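Local atomic coordinates of acetolactate synthase isozyme 1 large subunit (Escherichia coli, PDB entry 6LPI), a protein that is the large subunit of a thiamine-diphosphate-dependent enzyme and binds thiamine diphosphate, a magnesium ion and flavin-adenine dinucleotide. Residues Val20-Glu24 against Ser49-Arg53; Gln68-Arg72 against Asp97-Ile103; Ala71-Gly75 against Arg408-Ser413; Gln452-Ser458 against Ala504-Leu509; Ala457-Asp463 against Arg530-Ala534. One frame throughout, in Å; residues are numbered along the deposited sequence.

Along the chain, contact 1 closes before contacts 2 and 3 open from a common start on helix 60-74, and contacts 4 and 5 follow with a shared helix, 453-459. Contacts 1 and 2 belong to the N-terminal thiamine-diphosphate-binding domain, with centres about 22 Å apart. Contacts 4 and 5 belong to the C-terminal one, with centres about 9 Å apart, and they touch through Leu509 and Pro533. Contact 3, about 8 Å from contact 2 between centres and sharing Ala71 and Arg72 with it, joins these two domains, each built on a parallel six-stranded sheet. The C-terminal end of helix 60-74 thus packs on helix 86-101 of its own domain and on strand 410-411 of the other.

Contact 1 (Val20-Glu24 against Ser49-Arg53); sequences VHFLE and STQIR
Glu24 reaches from its helix over the turn at Ser49-Ile52, and three side chains of that turn meet it at its carboxylate, CG and CB. Its CG is anti to the carbonyl carbon (chi1 -71°) and the chain is extended beyond it, which carries the carboxylate out to Ser49. There Ser49 OG donates to Glu24 OE1 over 2.9 Å, on the lone pair facing away from the other oxygen. Halfway along, Ile52 CD1 lies 3.8 Å from Glu24 CG and equally close to Leu23 CB, so the isoleucine ends between these two helical residues. Nearer the backbone, Gln51 OE1 comes within 3.4 Å of Glu24 CB; the two long side chains cross obliquely, their flat ends 26° apart. Val20 CG1, one turn back, faces Ser49 CB at 4.0 Å. The contact ties helix 15-25 to the loop between helix 40-47 and strand 53-56, outermost in this chain's part of the N-terminal sheet. Ser49 OG also accepts from Ile52 N at 3.1 Å and from Gln51 N, as an ST motif and ST turn. Donating to the glutamate while accepting two N-H groups, the hydroxyl is fixed in direction, and the carboxylate probably makes it a better acceptor.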
# COMPACT_ATOMS: atom_id res chain seq x y z
N VAL B 20 13.30 -23.21 0.69
CA VAL B 20 12.75 -23.38 2.03
C VAL B 20 13.78 -23.01 3.09
O VAL B 20 13.46 -22.33 4.07
CB VAL B 20 12.25 -24.82 2.22
CG1 VAL B 20 11.76 -25.02 3.66
CG2 VAL B 20 11.14 -25.10 1.23
N HIS B 21 15.03 -23.43 2.90
CA HIS B 21 16.06 -23.14 3.89
C HIS B 21 16.29 -21.64 4.03
O HIS B 21 16.36 -21.11 5.14
CB HIS B 21 17.35 -23.85 3.48
CG HIS B 21 18.49 -23.62 4.42
ND1 HIS B 21 19.74 -23.24 3.99
CD2 HIS B 21 18.57 -23.74 5.77
CE1 HIS B 21 20.54 -23.13 5.04
NE2 HIS B 21 19.85 -23.43 6.12
N PHE B 22 16.35 -20.95 2.90
CA PHE B 22 16.51 -19.50 2.90
C PHE B 22 15.34 -18.84 3.62
O PHE B 22 15.54 -17.94 4.45
CB PHE B 22 16.63 -19.02 1.45
CG PHE B 22 16.78 -17.52 1.29
CD1 PHE B 22 15.66 -16.68 1.24
CD2 PHE B 22 18.05 -16.95 1.16
CE1 PHE B 22 15.81 -15.30 1.10
CE2 PHE B 22 18.19 -15.56 1.01
CZ PHE B 22 17.09 -14.74 0.98
N LEU B 23 14.11 -19.28 3.32
CA LEU B 23 12.95 -18.72 3.99
C LEU B 23 13.04 -18.94 5.50
O LEU B 23 12.69 -18.05 6.28
CB LEU B 23 11.66 -19.31 3.43
CG LEU B 23 11.36 -18.90 1.99
CD1 LEU B 23 9.99 -19.39 1.55
CD2 LEU B 23 11.48 -17.39 1.81
N GLU B 24 13.50 -20.12 5.93
CA GLU B 24 13.69 -20.33 7.35
C GLU B 24 14.67 -19.32 7.91
O GLU B 24 14.37 -18.61 8.88
CB GLU B 24 14.23 -21.74 7.65
CG GLU B 24 13.27 -22.90 7.45
CD GLU B 24 13.95 -24.24 7.61
OE1 GLU B 24 13.23 -25.26 7.73
OE2 GLU B 24 15.20 -24.26 7.62
N SER B 49 9.81 -28.79 6.55
CA SER B 49 10.23 -27.72 7.44
C SER B 49 9.60 -27.93 8.81
O SER B 49 8.40 -28.20 8.91
CB SER B 49 9.85 -26.35 6.87
OG SER B 49 10.31 -25.26 7.67
N THR B 50 10.41 -27.86 9.85
CA THR B 50 9.89 -27.84 11.21
C THR B 50 9.58 -26.43 11.70
O THR B 50 9.15 -26.28 12.85
CB THR B 50 10.87 -28.54 12.16
OG1 THR B 50 10.23 -28.70 13.42
CG2 THR B 50 12.13 -27.71 12.36
N GLN B 51 9.84 -25.41 10.89
CA GLN B 51 9.71 -24.02 11.29
C GLN B 51 8.60 -23.27 10.56
O GLN B 51 8.00 -22.36 11.14
CB GLN B 51 11.04 -23.28 11.06
CG GLN B 51 10.94 -21.78 11.25
CD GLN B 51 12.28 -21.08 11.27
OE1 GLN B 51 13.31 -21.66 10.91
NE2 GLN B 51 12.27 -19.81 11.67
N ILE B 52 8.31 -23.63 9.31
CA ILE B 52 7.38 -22.88 8.48
C ILE B 52 6.10 -23.69 8.33
O ILE B 52 6.11 -24.80 7.78
CB ILE B 52 8.00 -22.53 7.11
CG1 ILE B 52 9.33 -21.80 7.31
CG2 ILE B 52 7.08 -21.67 6.28
CD1 ILE B 52 10.05 -21.52 6.03
N ARG B 53 4.99 -23.15 8.84
CA ARG B 53 3.66 -23.66 8.56
C ARG B 53 3.12 -23.01 7.28
O ARG B 53 3.44 -21.87 6.93
CB ARG B 53 2.69 -23.39 9.73
CG ARG B 53 1.20 -23.33 9.36
CD ARG B 53 0.28 -23.09 10.57
NE ARG B 53 0.82 -22.09 11.49
CZ ARG B 53 0.07 -21.38 12.34
NH1 ARG B 53 -1.25 -21.57 12.36
NH2 ARG B 53 0.64 -20.49 13.15

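Contact 2 (Gln68-Arg72 against Asp97-Ile103); sequences QGMAR and DARLDSI
Asp97 OD2 is gripped by two groups: Gln68 NE2 donates to it over 2.8 Å (151° at the hydrogen), and Arg72 NH2 forms a salt bridge with it at 3.0 Å. The amide of Gln68 is nearly coplanar with the carboxylate and meets the lone pair facing away from OD1, which is itself bonded to Ser413 OG and Thr418 OG1. Gln68 OE1 receives both NE and NH2 of Arg72, side-on and in the guanidinium plane, which fixes the rotation of the guanidinium. These residues lie on helices 60-74 and 86-101, which lead into and out of strand 78-82 in the parallel sheet of the N-terminal domain; the short segments run 22° apart, with axes 12.1 Å from each other. A Schellman motif at Ser102 turns the chain out of the second helix and delivers Ile103, whose CD1 lies over one face of the guanidinium, 3.3 Å from Arg72 CZ, with CG1 toward the rim, while CG2 packs on Ala71 CB at 3.6 Å. Arg72 NH2 reaches a second acid, Asp101 OD1, at 3.3 Å on the anti side, tilted 33° out of the carboxylate plane; Asp101 is held in turn by the backbone N-H groups of Gly414 and Gly415.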
# COMPACT_ATOMS: atom_id res chain seq x y z
N GLN B 68 -0.58 -10.19 2.66
CA GLN B 68 -0.64 -8.75 2.88
C GLN B 68 -1.01 -8.40 4.31
O GLN B 68 -0.46 -7.46 4.88
CB GLN B 68 -1.60 -8.11 1.90
CG GLN B 68 -0.89 -7.55 0.69
CD GLN B 68 -1.52 -6.25 0.22
OE1 GLN B 68 -1.75 -5.32 1.02
NE2 GLN B 68 -1.86 -6.19 -1.06
N GLY B 69 -1.98 -9.10 4.91
CA GLY B 69 -2.33 -8.82 6.29
C GLY B 69 -1.18 -9.08 7.25
O GLY B 69 -0.91 -8.28 8.16
N MET B 70 -0.46 -10.19 7.04
CA MET B 70 0.74 -10.41 7.83
C MET B 70 1.68 -9.22 7.67
O MET B 70 2.02 -8.55 8.66
CB MET B 70 1.42 -11.71 7.42
CG MET B 70 0.51 -12.90 7.64
SD MET B 70 1.33 -14.48 7.51
CE MET B 70 3.02 -14.03 7.93
N ALA B 71 2.03 -8.90 6.41
CA ALA B 71 3.01 -7.86 6.11
C ALA B 71 2.57 -6.49 6.63
O ALA B 71 3.39 -5.72 7.15
CB ALA B 71 3.28 -7.80 4.62
N ARG B 72 1.29 -6.15 6.49
CA ARG B 72 0.84 -4.87 6.99
C ARG B 72 0.84 -4.80 8.50
O ARG B 72 0.88 -3.70 9.05
CB ARG B 72 -0.53 -4.52 6.43
CG ARG B 72 -0.57 -4.48 4.94
CD ARG B 72 -1.76 -3.70 4.55
NE ARG B 72 -2.04 -3.73 3.12
CZ ARG B 72 -2.62 -2.72 2.48
NH1 ARG B 72 -2.95 -1.63 3.16
NH2 ARG B 72 -2.87 -2.80 1.18
N ASP B 97 -2.24 -4.43 -5.69
CA ASP B 97 -2.63 -3.76 -4.47
C ASP B 97 -1.42 -3.58 -3.57
O ASP B 97 -1.25 -2.52 -2.96
CB ASP B 97 -3.72 -4.54 -3.74
CG ASP B 97 -4.24 -3.80 -2.51
OD1 ASP B 97 -5.08 -2.89 -2.67
OD2 ASP B 97 -3.78 -4.12 -1.39
N ALA B 98 -0.57 -4.60 -3.46
CA ALA B 98 0.64 -4.43 -2.65
C ALA B 98 1.51 -3.30 -3.18
O ALA B 98 2.09 -2.54 -2.40
CB ALA B 98 1.44 -5.74 -2.59
N ARG B 99 1.61 -3.19 -4.51
CA ARG B 99 2.45 -2.15 -5.12
C ARG B 99 1.95 -0.74 -4.80
O ARG B 99 2.72 0.09 -4.30
CB ARG B 99 2.51 -2.36 -6.63
CG ARG B 99 3.28 -1.27 -7.35
CD ARG B 99 4.73 -1.35 -7.02
NE ARG B 99 5.50 -0.70 -8.06
CZ ARG B 99 6.72 -0.21 -7.89
NH1 ARG B 99 7.32 -0.32 -6.71
NH2 ARG B 99 7.34 0.37 -8.89
N LEU B 100 0.67 -0.46 -5.04
CA LEU B 100 0.30 0.94 -4.89
C LEU B 100 0.23 1.40 -3.43
O LEU B 100 0.35 2.61 -3.18
CB LEU B 100 -1.04 1.24 -5.54
CG LEU B 100 -1.39 0.79 -6.95
CD1 LEU B 100 -2.74 1.38 -7.33
CD2 LEU B 100 -0.37 1.10 -7.96
N ASP B 101 0.10 0.49 -2.47
CA ASP B 101 0.08 0.87 -1.05
C ASP B 101 1.43 0.69 -0.37
O ASP B 101 1.58 1.07 0.80
CB ASP B 101 -0.99 0.08 -0.30
CG ASP B 101 -2.41 0.62 -0.54
OD1 ASP B 101 -3.35 -0.19 -0.78
OD2 ASP B 101 -2.56 1.84 -0.57
N SER B 102 2.44 0.22 -1.12
CA SER B 102 3.83 0.10 -0.69
C SER B 102 4.05 -0.88 0.46
O SER B 102 4.52 -0.49 1.53
CB SER B 102 4.39 1.48 -0.30
OG SER B 102 4.22 2.45 -1.34
N ILE B 103 3.72 -2.14 0.23
CA ILE B 103 3.80 -3.22 1.21
C ILE B 103 4.84 -4.25 0.82
O ILE B 103 4.94 -4.61 -0.36
CB ILE B 103 2.43 -3.89 1.41
CG1 ILE B 103 1.39 -2.84 1.78
CG2 ILE B 103 2.48 -4.99 2.45
CD1 ILE B 103 0.26 -2.86 0.85

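Contact 3 (Ala71-Gly75 against Arg408-Ser413); sequences ARTDG and RQWLTS
The two thiamine-diphosphate-binding domains of the chain meet here, where the last turn of helix 60-74 from the N-terminal domain lies against strand 410-411, outermost in this chain's part of the C-terminal domain's sheet, and the loop before it. Arg408 comes from that loop to the end of the helix. Its chain bends at chi3 (87°), turning the guanidinium back over the backbone: NE donates to Arg72 O over 3.2 Å at 153°, approaching from above the carbonyl plane, with the oxygen close to the guanidinium plane. NH2 adds weak bonds to the same oxygen and to Ala71 O, both 3.4 Å. Gly75, which leaves the helix with positive phi, lays its CA over one face of the guanidinium.

Arg72 crosses the interface the other way. Its guanidinium is held chiefly by Gln68 OE1, and Thr412 O, 2.6 Å from NH1, is a further, weak partner. Beside the arginines, Leu411 packs on the helix: its CG sits 4.0 Å from Arg72 CB and both its methyls meet Thr73 CG2, CD1 at 3.8 Å, the side chains crossing at about a right angle. The hydroxyl of Thr73 lies against the carbonyls of Met70 and Gly69 in its own helix, and the methyl faces the leucine, while helix 422-432 packs on both. Each domain thus offers an arginine to backbone carbonyls of the other; the charge of Arg408 sits at the C-terminal, partly negative end of a helix, where it is probably favourable.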
# COMPACT_ATOMS: atom_id res chain seq x y z
N ALA B 71 2.03 -8.90 6.41
CA ALA B 71 3.01 -7.86 6.11
C ALA B 71 2.57 -6.49 6.63
O ALA B 71 3.39 -5.72 7.15
CB ALA B 71 3.28 -7.80 4.62
N ARG B 72 1.29 -6.15 6.49
CA ARG B 72 0.84 -4.87 6.99
C ARG B 72 0.84 -4.80 8.50
O ARG B 72 0.88 -3.70 9.05
CB ARG B 72 -0.53 -4.52 6.43
CG ARG B 72 -0.57 -4.48 4.94
CD ARG B 72 -1.76 -3.70 4.55
NE ARG B 72 -2.04 -3.73 3.12
CZ ARG B 72 -2.62 -2.72 2.48
NH1 ARG B 72 -2.95 -1.63 3.16
NH2 ARG B 72 -2.87 -2.80 1.18
N THR B 73 0.83 -5.93 9.21
CA THR B 73 1.02 -5.80 10.65
C THR B 73 2.45 -5.98 11.20
O THR B 73 2.75 -5.38 12.23
CB THR B 73 0.10 -6.76 11.41
OG1 THR B 73 0.41 -8.10 11.03
CG2 THR B 73 -1.38 -6.46 11.11
N ASP B 74 3.38 -6.74 10.54
CA ASP B 74 4.70 -7.08 11.12
C ASP B 74 5.69 -5.94 10.91
O ASP B 74 6.49 -5.62 11.80
CB ASP B 74 5.38 -8.30 10.46
CG ASP B 74 5.13 -8.40 8.97
OD1 ASP B 74 5.19 -7.32 8.36
OD2 ASP B 74 4.89 -9.48 8.41
N GLY B 75 5.60 -5.28 9.74
CA GLY B 75 6.65 -4.44 9.18
C GLY B 75 7.71 -5.15 8.38
O GLY B 75 8.68 -4.50 7.98
N ARG B 408 -0.16 0.65 12.84
CA ARG B 408 -0.35 -0.72 12.38
C ARG B 408 -1.53 -1.40 13.07
O ARG B 408 -1.53 -2.60 13.31
CB ARG B 408 0.94 -1.52 12.53
CG ARG B 408 2.13 -0.74 11.95
CD ARG B 408 3.40 -1.53 11.77
NE ARG B 408 3.34 -2.17 10.47
CZ ARG B 408 4.21 -1.97 9.47
NH1 ARG B 408 5.24 -1.14 9.61
NH2 ARG B 408 4.04 -2.62 8.32
N GLN B 409 -2.57 -0.62 13.33
CA GLN B 409 -3.85 -1.15 13.80
C GLN B 409 -4.90 -1.14 12.72
O GLN B 409 -5.79 -1.99 12.71
CB GLN B 409 -4.34 -0.33 15.01
CG GLN B 409 -5.81 -0.46 15.26
CD GLN B 409 -6.24 0.16 16.56
OE1 GLN B 409 -6.73 -0.54 17.46
NE2 GLN B 409 -6.07 1.48 16.68
N TRP B 410 -4.73 -0.24 11.76
CA TRP B 410 -5.68 0.07 10.70
C TRP B 410 -5.14 -0.49 9.39
O TRP B 410 -4.05 -0.11 8.95
CB TRP B 410 -5.86 1.58 10.63
CG TRP B 410 -6.61 2.15 9.51
CD1 TRP B 410 -6.13 3.00 8.55
CD2 TRP B 410 -8.01 1.99 9.24
NE1 TRP B 410 -7.15 3.36 7.69
CE2 TRP B 410 -8.31 2.74 8.09
CE3 TRP B 410 -9.03 1.25 9.85
CZ2 TRP B 410 -9.58 2.79 7.54
CZ3 TRP B 410 -10.29 1.30 9.30
CH2 TRP B 410 -10.56 2.07 8.16
N LEU B 411 -5.85 -1.47 8.83
CA LEU B 411 -5.50 -2.16 7.59
C LEU B 411 -6.59 -1.88 6.56
O LEU B 411 -7.68 -2.46 6.63
CB LEU B 411 -5.38 -3.67 7.80
CG LEU B 411 -4.07 -4.37 8.19
CD1 LEU B 411 -3.45 -3.78 9.43
CD2 LEU B 411 -4.29 -5.87 8.38
N THR B 412 -6.28 -1.07 5.56
CA THR B 412 -7.22 -0.83 4.48
C THR B 412 -6.46 -0.76 3.16
O THR B 412 -5.25 -0.51 3.13
CB THR B 412 -8.00 0.47 4.70
OG1 THR B 412 -9.17 0.47 3.87
CG2 THR B 412 -7.16 1.67 4.38
N SER B 413 -7.16 -1.06 2.08
CA SER B 413 -6.61 -0.97 0.74
C SER B 413 -6.93 0.42 0.19
O SER B 413 -8.09 0.71 -0.11
CB SER B 413 -7.18 -2.09 -0.13
OG SER B 413 -6.89 -1.90 -1.49

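Contact 4 (Gln452-Ser458 against Ala504-Leu509); sequences QEMATAS and AAGFGL
This is a helix-to-turn contact on the C-terminal domain: one face of helix 453-459 packs on the end of helix 500-506 and the turn that leads into strand 510-513. Its main feature is Met454 lying on the Phe507 ring. Met454 CB stands over the ring face, 3.8 Å from the centroid and 25° off the normal, as a CH-pi contact, and the extended chain runs on across the ring so that SD, 4.5 Å from the centroid, makes an oblique Met-aromatic contact. The thioether then continues to Ala504, SD lying 4.1 Å from its CB. Leu509 meets the methionine as well, its CD1 3.9 Å from Met454 CG, while its CD2 reaches Ser458 CB. Phe507 CD1 also meets Ala455, 3.9 Å from its CB.

A Schellman motif at Gly508, of positive phi, ends the helix and presents Phe507 O to the neighbouring helix, 2.9 Å from Ser458 OG. Ala455 O, 3.2 Å from the same hydroxyl, is a competing acceptor. The one proton is shared or goes to either carbonyl, and which of them it favours is not settled, whereas the sulfur and ring contacts of Met454 need no such proton.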
# COMPACT_ATOMS: atom_id res chain seq x y z
N GLN B 452 -14.73 -17.02 -0.32
CA GLN B 452 -14.23 -18.36 -0.11
C GLN B 452 -13.24 -18.40 1.04
O GLN B 452 -13.08 -19.44 1.70
CB GLN B 452 -13.61 -18.89 -1.41
CG GLN B 452 -12.27 -18.28 -1.78
CD GLN B 452 -12.40 -16.89 -2.34
OE1 GLN B 452 -13.35 -16.56 -3.06
NE2 GLN B 452 -11.45 -16.02 -1.96
N GLU B 453 -12.59 -17.28 1.33
CA GLU B 453 -11.63 -17.31 2.42
C GLU B 453 -12.31 -17.45 3.77
O GLU B 453 -11.62 -17.69 4.76
CB GLU B 453 -10.73 -16.09 2.37
CG GLU B 453 -9.96 -15.96 1.03
CD GLU B 453 -9.21 -17.23 0.64
OE1 GLU B 453 -8.67 -17.90 1.54
OE2 GLU B 453 -9.19 -17.59 -0.56
N MET B 454 -13.64 -17.33 3.81
CA MET B 454 -14.36 -17.70 5.03
C MET B 454 -13.94 -19.08 5.50
O MET B 454 -13.67 -19.28 6.69
CB MET B 454 -15.87 -17.66 4.80
CG MET B 454 -16.48 -16.34 5.19
SD MET B 454 -18.27 -16.30 5.06
CE MET B 454 -18.58 -14.56 5.35
N ALA B 455 -13.82 -20.03 4.57
CA ALA B 455 -13.34 -21.37 4.93
C ALA B 455 -11.99 -21.28 5.61
O ALA B 455 -11.78 -21.84 6.70
CB ALA B 455 -13.28 -22.26 3.69
N THR B 456 -11.06 -20.53 4.99
CA THR B 456 -9.74 -20.32 5.56
C THR B 456 -9.82 -19.79 6.99
O THR B 456 -9.05 -20.21 7.86
CB THR B 456 -8.94 -19.36 4.67
OG1 THR B 456 -8.93 -19.86 3.32
CG2 THR B 456 -7.53 -19.20 5.17
N ALA B 457 -10.79 -18.92 7.26
CA ALA B 457 -10.91 -18.37 8.61
C ALA B 457 -11.33 -19.44 9.61
O ALA B 457 -10.76 -19.53 10.71
CB ALA B 457 -11.90 -17.21 8.63
N SER B 458 -12.30 -20.27 9.24
CA SER B 458 -12.82 -21.17 10.25
C SER B 458 -11.87 -22.33 10.51
O SER B 458 -11.68 -22.74 11.66
CB SER B 458 -14.20 -21.67 9.84
OG SER B 458 -14.10 -22.52 8.72
N ALA B 504 -22.32 -17.74 5.97
CA ALA B 504 -21.27 -17.75 6.99
C ALA B 504 -21.38 -18.95 7.91
O ALA B 504 -20.36 -19.47 8.38
CB ALA B 504 -21.32 -16.46 7.80
N ALA B 505 -22.62 -19.38 8.23
CA ALA B 505 -22.81 -20.60 9.02
C ALA B 505 -22.35 -21.84 8.27
O ALA B 505 -21.72 -22.72 8.87
CB ALA B 505 -24.28 -20.76 9.40
N GLY B 506 -22.66 -21.94 6.98
CA GLY B 506 -22.18 -23.05 6.17
C GLY B 506 -20.68 -23.05 5.95
O GLY B 506 -20.11 -24.10 5.63
N PHE B 507 -20.03 -21.90 6.10
CA PHE B 507 -18.57 -21.89 6.11
C PHE B 507 -18.02 -22.24 7.49
O PHE B 507 -16.80 -22.35 7.65
CB PHE B 507 -18.03 -20.53 5.67
CG PHE B 507 -17.99 -20.34 4.17
CD1 PHE B 507 -16.94 -20.84 3.41
CD2 PHE B 507 -18.98 -19.60 3.52
CE1 PHE B 507 -16.90 -20.65 2.05
CE2 PHE B 507 -18.94 -19.40 2.17
CZ PHE B 507 -17.91 -19.92 1.43
N GLY B 508 -18.87 -22.40 8.50
CA GLY B 508 -18.39 -22.76 9.81
C GLY B 508 -18.19 -21.62 10.78
O GLY B 508 -17.56 -21.83 11.83
N LEU B 509 -18.70 -20.42 10.48
CA LEU B 509 -18.61 -19.27 11.37
C LEU B 509 -19.90 -19.12 12.16
O LEU B 509 -20.98 -19.43 11.65
CB LEU B 509 -18.37 -17.95 10.64
CG LEU B 509 -17.50 -17.80 9.40
CD1 LEU B 509 -17.59 -16.35 8.91
CD2 LEU B 509 -16.08 -18.23 9.66

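Contact 5 (Ala457-Asp463 against Arg530-Ala534); sequences ASENQLD and RPGPA
Apolar contact comes first: the ring of Pro533 lies against the end of helix 453-459, with CB 3.9 Å from Ala457 CB and CG 3.5 Å from Ser458 CA. Its CD faces Gln461 NE2 at 4.0 Å, the glutamine side chain crossing the proline at about a right angle. Leu509 closes on the same proline from the turn before strand 510-513.

Backbone bonding shapes the surface that the proline meets. A Schellman motif, with Gln461 at positive phi, ends the helix through Leu462 N to Ala457 O and Gln461 N to Ser458 O. Gln461, bent at chi2 (-70°), folds back so that its NE2 also donates to Ser458 O, over 2.8 Å at 149°; the one carbonyl therefore takes two N-H groups from one residue. Beyond the turn the chain enters strand 464-470, and Gly532-Pro533 leads into strand 534-539 beside it. These are adjacent parallel strands of the C-terminal domain's sheet, joined at their start by Ala534 bonding to Val464 and Ile466. Leu462 O comes up against the proline nitrogen, which has no hydrogen to offer, so this approach is mere proximity.

Charged groups lie at the start of the two strands. Asp463 OD1, 4.0 Å from Pro531 CA, forms a salt bridge with Lys465 NZ, and the same ammonium donates to Gly532 O.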
# COMPACT_ATOMS: atom_id res chain seq x y z
N ALA B 457 -10.79 -18.92 7.26
CA ALA B 457 -10.91 -18.37 8.61
C ALA B 457 -11.33 -19.44 9.61
O ALA B 457 -10.76 -19.53 10.71
CB ALA B 457 -11.90 -17.21 8.63
N SER B 458 -12.30 -20.27 9.24
CA SER B 458 -12.82 -21.17 10.25
C SER B 458 -11.87 -22.33 10.51
O SER B 458 -11.68 -22.74 11.66
CB SER B 458 -14.20 -21.67 9.84
OG SER B 458 -14.10 -22.52 8.72
N GLU B 459 -11.24 -22.84 9.44
CA GLU B 459 -10.36 -24.00 9.57
C GLU B 459 -9.13 -23.71 10.41
O GLU B 459 -8.62 -24.60 11.09
CB GLU B 459 -9.98 -24.50 8.19
CG GLU B 459 -11.21 -24.83 7.36
CD GLU B 459 -10.87 -25.49 6.04
OE1 GLU B 459 -9.73 -25.31 5.54
OE2 GLU B 459 -11.75 -26.23 5.52
N ASN B 460 -8.63 -22.47 10.39
CA ASN B 460 -7.55 -22.08 11.28
C ASN B 460 -8.05 -21.49 12.58
O ASN B 460 -7.24 -21.05 13.39
CB ASN B 460 -6.59 -21.11 10.60
CG ASN B 460 -5.78 -21.78 9.52
OD1 ASN B 460 -6.21 -21.91 8.37
ND2 ASN B 460 -4.59 -22.27 9.90
N GLN B 461 -9.37 -21.49 12.77
CA GLN B 461 -10.01 -21.01 13.99
C GLN B 461 -9.41 -19.67 14.41
O GLN B 461 -8.93 -19.48 15.53
CB GLN B 461 -9.91 -22.06 15.10
CG GLN B 461 -10.92 -23.16 14.87
CD GLN B 461 -12.35 -22.67 15.12
OE1 GLN B 461 -12.70 -22.26 16.23
NE2 GLN B 461 -13.15 -22.60 14.05
N LEU B 462 -9.48 -18.71 13.49
CA LEU B 462 -8.90 -17.40 13.72
C LEU B 462 -9.94 -16.46 14.30
O LEU B 462 -11.14 -16.61 14.11
CB LEU B 462 -8.31 -16.79 12.44
CG LEU B 462 -7.35 -17.69 11.68
CD1 LEU B 462 -7.16 -17.26 10.21
CD2 LEU B 462 -6.04 -17.78 12.47
N ASP B 463 -9.43 -15.47 15.03
CA ASP B 463 -10.25 -14.60 15.87
C ASP B 463 -10.71 -13.38 15.09
O ASP B 463 -10.52 -12.24 15.52
CB ASP B 463 -9.39 -14.22 17.07
CG ASP B 463 -10.18 -13.94 18.33
OD1 ASP B 463 -11.41 -13.81 18.26
OD2 ASP B 463 -9.55 -13.87 19.41
N ARG B 530 -16.54 -13.99 22.31
CA ARG B 530 -16.19 -15.38 22.25
C ARG B 530 -15.38 -15.73 21.01
O ARG B 530 -15.61 -15.17 19.94
CB ARG B 530 -17.42 -16.17 22.48
CG ARG B 530 -18.56 -16.09 21.62
CD ARG B 530 -19.46 -16.76 22.64
NE ARG B 530 -19.09 -18.12 22.47
CZ ARG B 530 -19.37 -19.20 23.15
NH1 ARG B 530 -20.00 -19.33 24.33
NH2 ARG B 530 -18.92 -20.20 22.51
N PRO B 531 -14.40 -16.64 21.15
CA PRO B 531 -13.39 -16.81 20.08
C PRO B 531 -13.85 -17.42 18.77
O PRO B 531 -15.01 -17.83 18.66
CB PRO B 531 -12.38 -17.77 20.71
CG PRO B 531 -13.22 -18.61 21.61
CD PRO B 531 -14.21 -17.65 22.22
N GLY B 532 -12.94 -17.55 17.80
CA GLY B 532 -13.30 -18.11 16.52
C GLY B 532 -13.84 -17.03 15.60
O GLY B 532 -14.10 -15.89 16.01
N PRO B 533 -13.95 -17.36 14.32
CA PRO B 533 -14.41 -16.38 13.33
C PRO B 533 -15.92 -16.24 13.37
O PRO B 533 -16.65 -17.21 13.57
CB PRO B 533 -13.90 -16.95 12.00
CG PRO B 533 -13.81 -18.45 12.26
CD PRO B 533 -13.52 -18.63 13.71
N ALA B 534 -16.40 -15.01 13.19
CA ALA B 534 -17.82 -14.70 13.27
C ALA B 534 -18.22 -13.74 12.15
O ALA B 534 -17.43 -12.90 11.71
CB ALA B 534 -18.17 -14.05 14.62